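Local coordinates for protein tRNA delta(2)-isopentenylpyrophosphate transferase (Staphylococcus epidermidis ATCC 12228, PDB 3D3Q) that probably transfers a dimethylallyl group from dimethylallyl diphosphate to the N6 atom of adenosine 37 in tRNAs that read codons beginning with uridine, at residues K6-V11 against G96-I101; K145-L150 against K167-A172; G202-R207 against W292-R297; F227-H232 against I247-L252. All coordinates share one frame; numbering follows the deposited sequence.

Contact 1: residues K6-V11 against G96-I101; sequences KPFLIV and GKVPII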
# COMPACT_ATOMS: atom_id res chain seq x y z
N LYS A 6 6.96 -18.05 -13.72
CA LYS A 6 6.75 -17.28 -12.46
C LYS A 6 5.40 -17.61 -11.85
O LYS A 6 4.39 -17.72 -12.55
CB LYS A 6 6.81 -15.79 -12.74
CG LYS A 6 8.06 -15.34 -13.42
CD LYS A 6 7.88 -13.98 -14.06
CE LYS A 6 9.11 -13.62 -14.90
NZ LYS A 6 9.01 -12.31 -15.60
N PRO A 7 5.36 -17.78 -10.52
CA PRO A 7 4.11 -18.10 -9.81
C PRO A 7 3.11 -16.93 -9.76
O PRO A 7 3.49 -15.77 -9.58
CB PRO A 7 4.59 -18.50 -8.42
CG PRO A 7 5.84 -17.70 -8.25
CD PRO A 7 6.51 -17.82 -9.60
N PHE A 8 1.82 -17.25 -9.90
CA PHE A 8 0.78 -16.24 -9.86
C PHE A 8 0.61 -15.72 -8.44
O PHE A 8 0.54 -16.50 -7.49
CB PHE A 8 -0.55 -16.80 -10.36
CG PHE A 8 -1.64 -15.78 -10.49
CD1 PHE A 8 -1.51 -14.72 -11.38
CD2 PHE A 8 -2.78 -15.85 -9.71
CE1 PHE A 8 -2.50 -13.75 -11.51
CE2 PHE A 8 -3.78 -14.88 -9.83
CZ PHE A 8 -3.63 -13.83 -10.74
N LEU A 9 0.52 -14.39 -8.32
CA LEU A 9 0.35 -13.74 -7.02
C LEU A 9 -0.57 -12.51 -7.12
O LEU A 9 -0.40 -11.71 -8.04
CB LEU A 9 1.70 -13.28 -6.49
CG LEU A 9 1.63 -12.57 -5.14
CD1 LEU A 9 1.41 -13.58 -4.04
CD2 LEU A 9 2.92 -11.84 -4.91
N ILE A 10 -1.52 -12.36 -6.20
CA ILE A 10 -2.40 -11.19 -6.20
C ILE A 10 -1.91 -10.25 -5.11
O ILE A 10 -1.57 -10.71 -4.02
CB ILE A 10 -3.90 -11.51 -5.84
CG1 ILE A 10 -4.55 -12.42 -6.88
CG2 ILE A 10 -4.71 -10.22 -5.82
CD1 ILE A 10 -4.75 -11.75 -8.21
N VAL A 11 -1.86 -8.96 -5.39
CA VAL A 11 -1.42 -7.99 -4.37
C VAL A 11 -2.45 -6.85 -4.29
O VAL A 11 -2.72 -6.15 -5.28
CB VAL A 11 0.01 -7.40 -4.71
CG1 VAL A 11 0.54 -6.61 -3.54
CG2 VAL A 11 0.97 -8.51 -5.05
N GLY A 96 -1.84 -26.04 -4.60
CA GLY A 96 -2.80 -25.64 -5.62
C GLY A 96 -3.74 -24.52 -5.25
O GLY A 96 -4.91 -24.53 -5.64
N LYS A 97 -3.25 -23.54 -4.50
CA LYS A 97 -4.09 -22.41 -4.12
C LYS A 97 -3.54 -21.10 -4.69
O LYS A 97 -2.51 -21.09 -5.38
CB LYS A 97 -4.19 -22.32 -2.59
CG LYS A 97 -5.25 -23.22 -1.97
CD LYS A 97 -5.19 -23.20 -0.43
CE LYS A 97 -6.59 -23.31 0.22
NZ LYS A 97 -7.37 -24.53 -0.17
N VAL A 98 -4.23 -20.01 -4.41
CA VAL A 98 -3.82 -18.71 -4.92
C VAL A 98 -3.27 -17.81 -3.84
O VAL A 98 -4.02 -17.28 -3.02
CB VAL A 98 -4.99 -17.98 -5.57
CG1 VAL A 98 -4.54 -16.63 -6.07
CG2 VAL A 98 -5.55 -18.82 -6.69
N PRO A 99 -1.94 -17.61 -3.84
CA PRO A 99 -1.30 -16.76 -2.86
C PRO A 99 -1.73 -15.29 -3.04
O PRO A 99 -1.57 -14.71 -4.12
CB PRO A 99 0.18 -16.98 -3.14
CG PRO A 99 0.19 -17.16 -4.61
CD PRO A 99 -0.98 -18.08 -4.85
N ILE A 100 -2.26 -14.69 -1.97
CA ILE A 100 -2.74 -13.31 -1.98
C ILE A 100 -2.14 -12.54 -0.82
O ILE A 100 -2.21 -12.98 0.33
CB ILE A 100 -4.28 -13.26 -1.79
CG1 ILE A 100 -4.97 -14.22 -2.77
CG2 ILE A 100 -4.78 -11.87 -2.01
CD1 ILE A 100 -6.34 -14.64 -2.31
N ILE A 101 -1.54 -11.40 -1.10
CA ILE A 101 -0.97 -10.58 -0.04
C ILE A 101 -1.84 -9.33 0.11
O ILE A 101 -2.10 -8.61 -0.85
CB ILE A 101 0.50 -10.20 -0.31
CG1 ILE A 101 0.63 -9.56 -1.68
CG2 ILE A 101 1.37 -11.44 -0.22
CD1 ILE A 101 2.06 -9.26 -2.06

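Contact 2: residues K145-L150 against K167-A172; sequences KLHEYL and KRVLRA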
# COMPACT_ATOMS: atom_id res chain seq x y z
N LYS A 145 1.36 16.42 -30.30
CA LYS A 145 2.34 17.39 -29.84
C LYS A 145 2.91 16.94 -28.50
O LYS A 145 4.11 17.09 -28.25
CB LYS A 145 1.71 18.78 -29.72
CG LYS A 145 2.71 19.93 -29.78
CD LYS A 145 2.02 21.29 -29.59
CE LYS A 145 2.99 22.47 -29.64
NZ LYS A 145 2.32 23.73 -29.22
N LEU A 146 2.06 16.37 -27.65
CA LEU A 146 2.49 15.88 -26.34
C LEU A 146 3.37 14.64 -26.48
O LEU A 146 4.22 14.37 -25.63
CB LEU A 146 1.27 15.52 -25.49
CG LEU A 146 1.59 14.90 -24.13
CD1 LEU A 146 2.15 15.96 -23.21
CD2 LEU A 146 0.33 14.28 -23.52
N HIS A 147 3.15 13.89 -27.56
CA HIS A 147 3.92 12.68 -27.85
C HIS A 147 5.32 13.08 -28.30
O HIS A 147 6.29 12.44 -27.90
CB HIS A 147 3.24 11.87 -28.96
CG HIS A 147 3.84 10.52 -29.18
ND1 HIS A 147 3.85 9.54 -28.21
CD2 HIS A 147 4.41 9.96 -30.27
CE1 HIS A 147 4.40 8.44 -28.70
NE2 HIS A 147 4.75 8.67 -29.95
N GLU A 148 5.39 14.12 -29.13
CA GLU A 148 6.67 14.63 -29.64
C GLU A 148 7.49 14.99 -28.41
O GLU A 148 8.66 14.63 -28.29
CB GLU A 148 6.50 15.92 -30.48
CG GLU A 148 5.48 15.92 -31.66
CD GLU A 148 5.77 14.91 -32.78
OE1 GLU A 148 5.03 14.94 -33.81
OE2 GLU A 148 6.71 14.10 -32.64
N TYR A 149 6.85 15.73 -27.50
CA TYR A 149 7.47 16.17 -26.26
C TYR A 149 8.04 14.99 -25.50
O TYR A 149 9.15 15.06 -25.00
CB TYR A 149 6.44 16.89 -25.39
CG TYR A 149 6.99 17.31 -24.06
CD1 TYR A 149 8.08 18.18 -23.99
CD2 TYR A 149 6.44 16.85 -22.87
CE1 TYR A 149 8.61 18.57 -22.77
CE2 TYR A 149 6.97 17.24 -21.63
CZ TYR A 149 8.06 18.10 -21.59
OH TYR A 149 8.59 18.51 -20.39
N LEU A 150 7.28 13.91 -25.42
CA LEU A 150 7.75 12.74 -24.70
C LEU A 150 8.96 12.16 -25.43
O LEU A 150 9.98 11.87 -24.80
CB LEU A 150 6.62 11.70 -24.60
CG LEU A 150 6.61 10.58 -23.56
CD1 LEU A 150 6.48 9.24 -24.29
CD2 LEU A 150 7.86 10.60 -22.68
N LYS A 167 -2.98 8.72 -21.57
CA LYS A 167 -2.69 8.27 -20.21
C LYS A 167 -1.25 7.79 -20.04
O LYS A 167 -0.46 8.40 -19.31
CB LYS A 167 -3.62 7.14 -19.79
CG LYS A 167 -4.48 7.51 -18.63
CD LYS A 167 -3.74 7.52 -17.33
CE LYS A 167 -4.76 7.47 -16.18
NZ LYS A 167 -4.14 7.53 -14.83
N ARG A 168 -0.91 6.69 -20.70
CA ARG A 168 0.43 6.17 -20.57
C ARG A 168 1.52 7.18 -20.93
O ARG A 168 2.60 7.16 -20.34
CB ARG A 168 0.60 4.89 -21.39
CG ARG A 168 0.24 3.64 -20.60
CD ARG A 168 0.85 2.40 -21.24
NE ARG A 168 2.31 2.53 -21.42
CZ ARG A 168 3.09 1.55 -21.88
NH1 ARG A 168 2.56 0.37 -22.21
NH2 ARG A 168 4.39 1.74 -22.00
N VAL A 169 1.24 8.08 -21.87
CA VAL A 169 2.21 9.08 -22.26
C VAL A 169 2.44 10.07 -21.13
O VAL A 169 3.59 10.44 -20.86
CB VAL A 169 1.78 9.85 -23.54
CG1 VAL A 169 2.80 10.93 -23.89
CG2 VAL A 169 1.64 8.89 -24.71
N LEU A 170 1.38 10.50 -20.47
CA LEU A 170 1.56 11.43 -19.35
C LEU A 170 2.33 10.76 -18.22
O LEU A 170 3.24 11.35 -17.65
CB LEU A 170 0.21 11.93 -18.82
CG LEU A 170 -0.50 13.00 -19.65
CD1 LEU A 170 -1.91 13.22 -19.10
CD2 LEU A 170 0.32 14.29 -19.65
N ARG A 171 1.96 9.52 -17.91
CA ARG A 171 2.62 8.79 -16.86
C ARG A 171 4.14 8.80 -17.09
O ARG A 171 4.91 8.93 -16.15
CB ARG A 171 2.12 7.36 -16.84
CG ARG A 171 1.50 6.99 -15.53
CD ARG A 171 2.34 5.95 -14.82
NE ARG A 171 3.67 6.42 -14.39
CZ ARG A 171 3.89 7.36 -13.48
NH1 ARG A 171 5.13 7.69 -13.16
NH2 ARG A 171 2.86 7.98 -12.90
N ALA A 172 4.54 8.66 -18.35
CA ALA A 172 5.95 8.68 -18.68
C ALA A 172 6.49 10.10 -18.50
O ALA A 172 7.49 10.31 -17.82
CB ALA A 172 6.16 8.21 -20.11

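Contact 3: residues G202-R207 against W292-R297; sequences GIEMSR and WLNKER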
# COMPACT_ATOMS: atom_id res chain seq x y z
N GLY A 202 -4.58 -1.53 -6.41
CA GLY A 202 -4.65 -0.61 -5.29
C GLY A 202 -5.98 0.12 -5.24
O GLY A 202 -6.58 0.40 -6.28
N ILE A 203 -6.44 0.42 -4.04
CA ILE A 203 -7.70 1.14 -3.85
C ILE A 203 -7.38 2.61 -3.63
O ILE A 203 -6.71 2.97 -2.66
CB ILE A 203 -8.46 0.62 -2.64
CG1 ILE A 203 -8.67 -0.89 -2.76
CG2 ILE A 203 -9.80 1.32 -2.56
CD1 ILE A 203 -9.33 -1.49 -1.54
N GLU A 204 -7.87 3.45 -4.52
CA GLU A 204 -7.60 4.87 -4.46
C GLU A 204 -8.82 5.70 -4.07
O GLU A 204 -9.93 5.20 -4.00
CB GLU A 204 -7.10 5.32 -5.83
CG GLU A 204 -6.62 6.76 -5.90
CD GLU A 204 -6.67 7.31 -7.31
OE1 GLU A 204 -7.80 7.40 -7.86
OE2 GLU A 204 -5.59 7.65 -7.85
N MSE A 205 -8.60 6.99 -3.82
CA MSE A 205 -9.69 7.88 -3.47
C MSE A 205 -9.14 9.29 -3.37
O MSE A 205 -7.93 9.48 -3.25
CB MSE A 205 -10.30 7.45 -2.14
CG MSE A 205 -9.29 7.31 -1.03
SE MSE A 205 -9.93 6.25 0.46
CE MSE A 205 -11.13 7.57 1.21
N SER A 206 -10.02 10.29 -3.45
CA SER A 206 -9.60 11.68 -3.39
C SER A 206 -9.03 12.03 -2.03
O SER A 206 -9.42 11.44 -1.03
CB SER A 206 -10.78 12.61 -3.71
OG SER A 206 -11.73 12.66 -2.65
N ARG A 207 -8.12 12.99 -2.00
CA ARG A 207 -7.50 13.40 -0.75
C ARG A 207 -8.57 13.86 0.23
O ARG A 207 -8.42 13.71 1.44
CB ARG A 207 -6.49 14.54 -0.96
CG ARG A 207 -5.32 14.50 0.04
CD ARG A 207 -4.86 15.87 0.55
NE ARG A 207 -4.44 16.81 -0.44
CZ ARG A 207 -4.59 18.13 -0.54
NH1 ARG A 207 -4.05 18.66 -1.60
NH2 ARG A 207 -5.25 18.92 0.31
N TRP A 292 -5.19 0.75 -10.21
CA TRP A 292 -6.01 1.42 -9.22
C TRP A 292 -7.51 1.29 -9.42
O TRP A 292 -8.01 1.43 -10.53
CB TRP A 292 -5.66 2.90 -9.17
CG TRP A 292 -4.24 3.16 -8.85
CD1 TRP A 292 -3.22 3.38 -9.72
CD2 TRP A 292 -3.66 3.18 -7.54
NE1 TRP A 292 -2.03 3.54 -9.03
CE2 TRP A 292 -2.28 3.43 -7.69
CE3 TRP A 292 -4.18 3.02 -6.25
CZ2 TRP A 292 -1.41 3.51 -6.61
CZ3 TRP A 292 -3.32 3.10 -5.17
CH2 TRP A 292 -1.95 3.35 -5.35
N LEU A 293 -8.22 1.03 -8.32
CA LEU A 293 -9.68 0.92 -8.30
C LEU A 293 -10.13 2.11 -7.49
O LEU A 293 -9.78 2.22 -6.32
CB LEU A 293 -10.13 -0.35 -7.57
CG LEU A 293 -9.62 -1.62 -8.22
CD1 LEU A 293 -10.08 -2.85 -7.46
CD2 LEU A 293 -10.12 -1.65 -9.66
N ASN A 294 -10.89 3.01 -8.11
CA ASN A 294 -11.36 4.22 -7.42
C ASN A 294 -12.51 3.88 -6.45
O ASN A 294 -13.64 3.66 -6.86
CB ASN A 294 -11.80 5.25 -8.47
CG ASN A 294 -12.06 6.63 -7.88
OD1 ASN A 294 -12.16 7.61 -8.62
ND2 ASN A 294 -12.18 6.71 -6.55
N LYS A 295 -12.21 3.84 -5.16
CA LYS A 295 -13.18 3.52 -4.14
C LYS A 295 -14.37 4.48 -4.11
O LYS A 295 -15.43 4.14 -3.59
CB LYS A 295 -12.51 3.52 -2.77
CG LYS A 295 -13.37 3.03 -1.67
CD LYS A 295 -13.09 3.80 -0.39
CE LYS A 295 -13.00 2.86 0.79
NZ LYS A 295 -14.03 1.80 0.74
N GLU A 296 -14.19 5.67 -4.67
CA GLU A 296 -15.27 6.65 -4.69
C GLU A 296 -16.23 6.45 -5.86
O GLU A 296 -17.05 7.32 -6.15
CB GLU A 296 -14.68 8.06 -4.76
CG GLU A 296 -14.01 8.51 -3.48
CD GLU A 296 -13.29 9.84 -3.64
OE1 GLU A 296 -12.83 10.39 -2.61
OE2 GLU A 296 -13.18 10.32 -4.78
N ARG A 297 -16.15 5.29 -6.50
CA ARG A 297 -16.97 4.99 -7.66
C ARG A 297 -17.29 3.50 -7.78
O ARG A 297 -18.14 3.08 -8.55
CB ARG A 297 -16.23 5.50 -8.91
CG ARG A 297 -16.79 5.08 -10.25
CD ARG A 297 -16.14 3.79 -10.69
NE ARG A 297 -16.22 3.61 -12.10
CZ ARG A 297 -16.62 2.58 -12.85
NH1 ARG A 297 -17.07 1.41 -12.41
NH2 ARG A 297 -16.52 2.81 -14.15

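Contact 4: residues F227-H232 against I247-L252; sequences FNEVQH and IGYKEL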
# COMPACT_ATOMS: atom_id res chain seq x y z
N PHE A 227 -6.56 3.45 23.54
CA PHE A 227 -5.80 3.95 24.67
C PHE A 227 -5.62 2.84 25.71
O PHE A 227 -4.55 2.70 26.28
CB PHE A 227 -6.50 5.17 25.28
CG PHE A 227 -5.68 5.88 26.32
CD1 PHE A 227 -5.60 5.40 27.62
CD2 PHE A 227 -4.96 7.03 25.98
CE1 PHE A 227 -4.82 6.05 28.58
CE2 PHE A 227 -4.18 7.68 26.93
CZ PHE A 227 -4.10 7.19 28.24
N ASN A 228 -6.66 2.04 25.94
CA ASN A 228 -6.56 0.97 26.92
C ASN A 228 -5.48 -0.03 26.48
O ASN A 228 -4.76 -0.60 27.30
CB ASN A 228 -7.89 0.24 27.07
CG ASN A 228 -7.89 -0.73 28.24
OD1 ASN A 228 -8.75 -1.60 28.35
ND2 ASN A 228 -6.91 -0.57 29.13
N GLU A 229 -5.37 -0.22 25.17
CA GLU A 229 -4.39 -1.14 24.64
C GLU A 229 -2.98 -0.63 24.89
O GLU A 229 -2.15 -1.36 25.45
CB GLU A 229 -4.63 -1.34 23.15
CG GLU A 229 -4.02 -2.60 22.57
CD GLU A 229 -4.28 -2.71 21.09
OE1 GLU A 229 -3.60 -1.99 20.32
OE2 GLU A 229 -5.18 -3.48 20.69
N VAL A 230 -2.68 0.61 24.49
CA VAL A 230 -1.34 1.15 24.69
C VAL A 230 -1.00 1.16 26.17
O VAL A 230 0.17 1.23 26.54
CB VAL A 230 -1.19 2.58 24.15
CG1 VAL A 230 -1.73 2.67 22.74
CG2 VAL A 230 -1.87 3.55 25.05
N GLN A 231 -2.02 1.08 27.02
CA GLN A 231 -1.80 1.07 28.46
C GLN A 231 -1.27 -0.28 28.88
O GLN A 231 -0.33 -0.35 29.67
CB GLN A 231 -3.10 1.36 29.20
CG GLN A 231 -3.52 2.83 29.22
CD GLN A 231 -4.71 3.07 30.14
OE1 GLN A 231 -5.79 2.52 29.94
NE2 GLN A 231 -4.50 3.89 31.17
N HIS A 232 -1.87 -1.34 28.37
CA HIS A 232 -1.44 -2.68 28.70
C HIS A 232 -0.03 -2.92 28.18
O HIS A 232 0.78 -3.58 28.83
CB HIS A 232 -2.39 -3.71 28.10
CG HIS A 232 -3.77 -3.67 28.68
ND1 HIS A 232 -4.89 -4.02 27.95
CD2 HIS A 232 -4.21 -3.34 29.92
CE1 HIS A 232 -5.96 -3.91 28.72
NE2 HIS A 232 -5.58 -3.50 29.92
N ILE A 247 2.93 4.99 14.44
CA ILE A 247 1.87 5.97 14.58
C ILE A 247 0.66 5.29 15.22
O ILE A 247 0.19 4.25 14.76
CB ILE A 247 1.51 6.60 13.20
CG1 ILE A 247 -0.01 6.72 13.09
CG2 ILE A 247 2.15 5.79 12.06
CD1 ILE A 247 -0.50 6.97 11.68
N GLY A 248 0.18 5.88 16.32
CA GLY A 248 -0.95 5.30 17.02
C GLY A 248 -0.55 4.76 18.40
O GLY A 248 -1.39 4.28 19.16
N TYR A 249 0.73 4.83 18.72
CA TYR A 249 1.20 4.36 19.99
C TYR A 249 2.17 5.36 20.55
O TYR A 249 2.10 5.71 21.73
CB TYR A 249 1.88 2.99 19.88
CG TYR A 249 0.97 1.87 19.46
CD1 TYR A 249 0.63 1.69 18.14
CD2 TYR A 249 0.44 1.00 20.40
CE1 TYR A 249 -0.22 0.67 17.75
CE2 TYR A 249 -0.41 -0.03 20.02
CZ TYR A 249 -0.73 -0.19 18.69
OH TYR A 249 -1.55 -1.22 18.29
N LYS A 250 3.09 5.84 19.71
CA LYS A 250 4.08 6.81 20.16
C LYS A 250 3.44 8.13 20.59
O LYS A 250 3.98 8.83 21.44
CB LYS A 250 5.13 7.08 19.06
CG LYS A 250 4.58 7.75 17.82
CD LYS A 250 5.67 8.18 16.84
CE LYS A 250 5.04 8.88 15.64
NZ LYS A 250 6.04 9.32 14.63
N GLU A 251 2.27 8.46 20.03
CA GLU A 251 1.60 9.70 20.40
C GLU A 251 0.86 9.57 21.71
O GLU A 251 0.81 10.51 22.50
CB GLU A 251 0.60 10.13 19.31
CG GLU A 251 1.24 10.37 17.96
CD GLU A 251 1.16 9.16 17.05
OE1 GLU A 251 0.89 8.04 17.57
OE2 GLU A 251 1.38 9.32 15.83
N LEU A 252 0.31 8.40 21.95
CA LEU A 252 -0.43 8.15 23.18
C LEU A 252 0.44 7.84 24.38
O LEU A 252 0.00 8.02 25.51
CB LEU A 252 -1.45 7.02 22.96
CG LEU A 252 -2.51 7.27 21.88
CD1 LEU A 252 -3.42 6.05 21.75
CD2 LEU A 252 -3.32 8.49 22.21

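Contact 1: residues K6-V11 against G96-I101
Ile101 turns its CG1 branch into the space between its own backbone N and carbonyl carbon (chi1 53°), and this rotation carries CD1 back over Val11 and Leu9 on the neighbouring strand. CD1 meets both methyls of Val11, with Val11 CG2 at 3.3 Å, and reaches Leu9 CD2 at 3.9 Å, where the two side chains run at roughly right angles. Leu9 holds CG trans to its backbone N (chi1 180°), which lays CD1 beside the Pro99 ring, 3.7 Å from Pro99 CB. On the other face of the sheet Ile10 and Ile100 lie alongside each other and point the same way, Ile10 CB standing 3.9 Å from Ile100 CG2. Nearby, Val98 CG1 approaches the edge of the Phe8 ring at CD2, 4.1 Å away. The backbones pair in parallel register, Ile10 with Ile100 and Val11 with Ile101. Ile10 is bonded through both its backbone N and its backbone O: the N donates to Pro99 O at 3.1 Å, in the carbonyl plane, and the O accepts from Ile101 N at 3.0 Å. Proline has no N-H to give, so Pro99 joins this pairing through its carbonyl. The pair lies inside the parallel sheet, with strand 197-204 bonded beyond residues 6-11 and strand 33-37 beyond residues 96-101, while Ile89 of helix 78-94 packs on Leu9 and Pro99.

Contact 2: residues K145-L150 against K167-A172
Val169 sets its CG1 methyl against Leu150, 3.8 Å from Leu150 CG and close to Leu150 CB as well, and so occupies the middle of the interface between two helices. The same methyl stands 4.2 Å from Leu146 CG; here the two side chains slide past each other in opposite senses, whereas Leu150 meets Val169 at a slant. The branching of valine serves two neighbours at once. CG1 lies trans to the backbone N (chi1 178°) and faces the leucines, while CG2 comes up to the edge of the His147 imidazole, 4.2 Å from ND1 and near the ring plane. Two leucines one turn apart extend the contact in two directions. Leu146 CD2 touches Leu170 CD2 at 3.9 Å, the two chains crossing about perpendicularly, and Leu150 CD2 rests on Ala172 CB, also at 3.9 Å. The helical segments are inclined at 36° to each other with their axes 10.0 Å apart at closest approach, and the CA atoms come nearest at His147 and Val169.

Ala158 of helix 155-160 touches both His147 and Leu150, and Leu135 of helix 125-136 reaches Leu170. Residues 167-171 belong to a region that, by similarity, probably interacts with substrate tRNA; the buried side of this helix is presented by Val169 and Ala172. No hydrogen bond crosses between the segments. Their association therefore rests mainly on aliphatic groups and the burial of hydrocarbon, with the His147 ring edge at one side.

Contact 3: residues G202-R207 against W292-R297
Gly202 O accepts the backbone N-H of Leu293 at 2.7 Å, almost in line with the C=O bond (171° at the oxygen), and begins a run of parallel strand pairing. Glu204 continues it through both its backbone N and its backbone O: the N donates to Leu293 O at 2.9 Å, from a position tilted out of the carbonyl plane, and the O receives Lys295 N, also at 2.9 Å. The strands thus remain joined as residues 292-294 give way to loop. On one face the indole of Trp292 reaches across the glycine backbone, with CZ3 3.9 Å from Gly202 CA, and its CE3 lies 3.7 Å from Glu204 CB. Glu204 OE2 pairs with Lys285, which also makes a cation-pi contact with Trp292, so one lysine serves neighbours on both strands. On the opposite face Ile203 CG2 rests on Lys295 CB at 3.5 Å. Lys295 then runs alongside selenomethionine Met205, its CD 4.1 Å from SE. Ser206, the N-cap of helix 207-224, lies near the Glu296 carboxylate, whose OE1 also bonds Thr209 OG1 but whose exact position is uncertain; Ser206 OG caps Thr209 N. Strand 291-294 is the outermost strand on this side of the sheet, and strand 197-204 joins it to strand 8-13. Met303 of helix 300-314 packs on Ile203 and Leu293, while Ser18 of the predicted ATP-binding loop touches Ile203.

Contact 4: residues F227-H232 against I247-L252
Val230 and Tyr249 mark one close approach between a turn of helix 226-235 and an irregular loop, their CA atoms 6.2 Å apart, and Gly248 shapes that loop with a positive phi of 112°. Val230 CG1 is the shared hydrophobic point: it meets Tyr249 CD2 at 3.6 Å, obliquely to the ring, and Leu252 CD1 at 3.9 Å. Leu252 crosses the valine at about a right angle and extends its other methyl, CD2, to within 4.4 Å of Phe227 CD2. Beside this apolar patch Glu229 stretches out, CG trans to the backbone N (chi1 -159°) and the chain extended beyond it, until its carboxylate reaches the phenol. Tyr249 OH donates to Glu229 OE1 at 3.0 Å, nearly along the C-O axis of that oxygen. OE1 lies at the ring edge near its plane, and the carboxylate and ring planes are only 10° apart. Within the loop, Gly248 N gives its hydrogen to Glu251 OE1 at 2.6 Å through the syn lone pair, tying the turn to its own side chain.

Residues 245-250 probably contact substrate tRNA, as inferred by similarity. The Glu229 carboxylate is buried, yet OE2 takes the backbone N-H groups of Asp48 and Ile49 while OE1 takes the phenol. This supply of donors would probably favour its ionised form and makes the acid a polar junction joining the helix, the loop carrying Tyr249 and a third piece of chain.

In the fold
Contacts 1 and 3 belong to one parallel sheet, in which strands 8-13 and 197-204 are neighbours; the nearest atoms of the two contacts are about 5 Å apart. Contact 1 is the interior pairing, apolar on both faces; contact 3, at the sheet's outermost strand, is partly buried and admits charged side chains. Contacts 2 and 4 lie on opposite sides of the chain's centre, about 47 Å apart between centres, and share no element with the sheet. Each is largely buried, but contact 2 joins two helices without polar bonds, whereas contact 4 fastens a loop to a helix through a buried carboxylate. Both include residues implicated, by similarity, in tRNA interaction.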